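Local coordinates for protein AA9 family lytic polysaccharide monooxygenase D (Myceliophthora thermophila, PDB 5UFV) that uses a copper ion, a reducing agent and O2 or H2O2 to cleave cellulose and other (1-4)-linked polysaccharides oxidatively, yielding C1-oxidised products, at residues 99-104 with 152-157. Sequence-based numbering, arbitrary orientation.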
loop_
_atom_site.group_PDB
_atom_site.type_symbol
_atom_site.label_atom_id
_atom_site.label_comp_id
_atom_site.label_asym_id
_atom_site.label_seq_id
_atom_site.Cartn_x
_atom_site.Cartn_y
_atom_site.Cartn_z
ATOM N N ALA A 99 -13.221 5.254 -8.541
ATOM C CA ALA A 99 -12.300 4.277 -9.088
ATOM C C ALA A 99 -11.151 5.025 -9.690
ATOM O O ALA A 99 -10.991 5.087 -10.899
ATOM C CB ALA A 99 -12.994 3.423 -10.124
ATOM N N GLY A 100 -10.360 5.630 -8.820
ATOM C CA GLY A 100 -9.160 6.324 -9.222
ATOM C C GLY A 100 -7.904 5.603 -8.806
ATOM O O GLY A 100 -6.812 5.951 -9.267
ATOM N N TRP A 101 -8.006 4.609 -7.937
ATOM C CA TRP A 101 -6.783 3.953 -7.433
ATOM C C TRP A 101 -6.168 2.953 -8.408
ATOM O O TRP A 101 -6.833 2.019 -8.882
ATOM C CB TRP A 101 -7.049 3.226 -6.138
ATOM C CG TRP A 101 -7.430 4.152 -5.064
ATOM C CD1 TRP A 101 -8.682 4.492 -4.717
ATOM C CD2 TRP A 101 -6.548 4.874 -4.184
ATOM N NE1 TRP A 101 -8.653 5.360 -3.677
ATOM C CE2 TRP A 101 -7.346 5.623 -3.335
ATOM C CE3 TRP A 101 -5.162 4.957 -4.044
ATOM C CZ2 TRP A 101 -6.810 6.455 -2.338
ATOM C CZ3 TRP A 101 -4.626 5.769 -3.041
ATOM C CH2 TRP A 101 -5.450 6.495 -2.202
ATOM N N PHE A 102 -4.887 3.126 -8.681
ATOM C CA PHE A 102 -4.178 2.171 -9.492
ATOM C C PHE A 102 -2.888 1.741 -8.788
ATOM O O PHE A 102 -2.252 2.532 -8.109
ATOM C CB PHE A 102 -3.917 2.779 -10.880
ATOM C CG PHE A 102 -3.104 4.049 -10.847
ATOM C CD1 PHE A 102 -3.720 5.279 -10.719
ATOM C CD2 PHE A 102 -1.712 4.006 -10.952
ATOM C CE1 PHE A 102 -2.979 6.445 -10.692
ATOM C CE2 PHE A 102 -0.961 5.176 -10.922
ATOM C CZ PHE A 102 -1.602 6.397 -10.794
ATOM N N LYS A 103 -2.518 0.474 -8.968
ATOM C CA LYS A 103 -1.278 -0.078 -8.421
ATOM C C LYS A 103 -0.072 0.362 -9.216
ATOM O O LYS A 103 -0.071 0.304 -10.447
ATOM C CB LYS A 103 -1.325 -1.609 -8.419
ATOM C CG LYS A 103 -2.147 -2.171 -7.271
ATOM C CD LYS A 103 -2.812 -3.504 -7.580
ATOM C CE LYS A 103 -1.834 -4.670 -7.583
ATOM N NZ LYS A 103 -2.506 -5.986 -7.756
ATOM N N ILE A 104 0.974 0.754 -8.494
ATOM C CA ILE A 104 2.274 0.974 -9.087
ATOM C C ILE A 104 3.308 -0.076 -8.672
ATOM O O ILE A 104 4.308 -0.228 -9.338
ATOM C CB ILE A 104 2.803 2.381 -8.764
ATOM C CG1 ILE A 104 3.114 2.535 -7.298
ATOM C CG2 ILE A 104 1.784 3.442 -9.172
ATOM C CD1 ILE A 104 3.722 3.882 -6.995
ATOM N N LEU A 152 -2.269 11.071 -4.323
ATOM C CA LEU A 152 -2.069 10.329 -3.083
ATOM C C LEU A 152 -1.317 9.073 -3.438
ATOM O O LEU A 152 -1.451 8.550 -4.537
ATOM C CB LEU A 152 -3.385 9.943 -2.447
ATOM C CG LEU A 152 -4.443 11.038 -2.339
ATOM C CD1 LEU A 152 -5.686 10.454 -1.691
ATOM C CD2 LEU A 152 -3.921 12.213 -1.540
ATOM N N VAL A 153 -0.510 8.600 -2.506
ATOM C CA VAL A 153 0.136 7.314 -2.663
ATOM C C VAL A 153 -0.261 6.509 -1.455
ATOM O O VAL A 153 -0.284 7.059 -0.381
ATOM C CB VAL A 153 1.651 7.443 -2.710
ATOM C CG1 VAL A 153 2.177 8.210 -1.501
ATOM C CG2 VAL A 153 2.289 6.060 -2.791
ATOM N N ARG A 154 -0.581 5.226 -1.622
ATOM C CA ARG A 154 -1.132 4.406 -0.523
ATOM C C ARG A 154 -0.347 3.110 -0.380
ATOM O O ARG A 154 -0.221 2.344 -1.354
ATOM C CB ARG A 154 -2.613 4.099 -0.803
ATOM C CG ARG A 154 -3.268 3.057 0.081
ATOM C CD ARG A 154 -4.733 2.955 -0.300
ATOM N NE ARG A 154 -5.419 1.965 0.517
ATOM C CZ ARG A 154 -5.291 0.642 0.363
ATOM N NH1 ARG A 154 -4.527 0.133 -0.627
ATOM N NH2 ARG A 154 -5.937 -0.177 1.202
ATOM N N HIS A 155 0.178 2.859 0.819
ATOM C CA HIS A 155 0.895 1.618 1.084
ATOM C C HIS A 155 -0.001 0.743 1.871
ATOM O O HIS A 155 -0.650 1.217 2.781
ATOM C CB HIS A 155 2.190 1.859 1.855
ATOM C CG HIS A 155 3.228 2.556 1.042
ATOM N ND1 HIS A 155 3.187 3.911 0.790
ATOM C CD2 HIS A 155 4.286 2.078 0.350
ATOM C CE1 HIS A 155 4.196 4.243 0.006
ATOM N NE2 HIS A 155 4.873 3.150 -0.279
ATOM N N GLU A 156 -0.029 -0.537 1.523
ATOM C CA GLU A 156 -0.937 -1.462 2.129
ATOM C C GLU A 156 -0.225 -2.772 2.246
ATOM O O GLU A 156 0.326 -3.282 1.255
ATOM C CB GLU A 156 -2.192 -1.617 1.268
ATOM C CG GLU A 156 -3.197 -2.679 1.714
ATOM C CD GLU A 156 -4.382 -2.837 0.733
ATOM O OE1 GLU A 156 -4.216 -2.584 -0.494
ATOM O OE2 GLU A 156 -5.507 -3.201 1.181
ATOM N N LEU A 157 -0.226 -3.294 3.476
ATOM C CA LEU A 157 0.244 -4.620 3.792
ATOM C C LEU A 157 -0.955 -5.378 4.252
ATOM O O LEU A 157 -1.726 -4.862 5.059
ATOM C CB LEU A 157 1.236 -4.601 4.949
ATOM C CG LEU A 157 2.483 -3.743 4.773
ATOM C CD1 LEU A 157 3.424 -3.992 5.938
ATOM C CD2 LEU A 157 3.175 -4.000 3.445
#
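Trp101 meets Arg154 through the far rim of its six-membered ring: CZ3 of Trp101 lies 3.4 Å from CB of Arg154, the shortest approach between 99-104 and 152-157. Farther along the arginine, CD stands over one face of that ring, 4.2 Å from its centroid and 20° off the normal, which fits a CH-pi contact displaced toward the rim. CG of Arg154 is anti to the backbone N (chi1 169°) and the chain runs extended to NE, which lays CD over the six-membered ring and carries the guanidinium on toward Glu156. The guanidinium is turned 68° from the ring and grips Glu156 end-on: NH1 of Arg154 reaches OE1 of Glu156 at 2.7 Å, NH2 reaches OE2 at 3.1 Å. Both oxygens are approached from above the carboxylate plane. Carbonyls of Arg47 and Leu46 take NE and NH2, while Trp83 and Tyr196 also hold the carboxylate, so this buried ion pair is well supplied with partners. Replacing Arg154 with alanine would remove CD from the ring face and would probably leave the buried Glu156 carboxylate without its countercharge.

Contact is lighter at Leu152, whose CB and CD1 both lie 4.0 Å from CH2 of Trp101, CD1 coming in obliquely. The solvent side begins at exposed Ala99 and partly exposed Gly100, beyond the contact. CA atoms of Trp101 and Arg154 are 8.9 Å apart because strand 80-86 runs between; Trp83 and Tyr85 on it also touch Trp101. The contact thus joins next-but-one strands across one face of a sheet in the immunoglobulin-like beta-sandwich of AA9 monooxygenases.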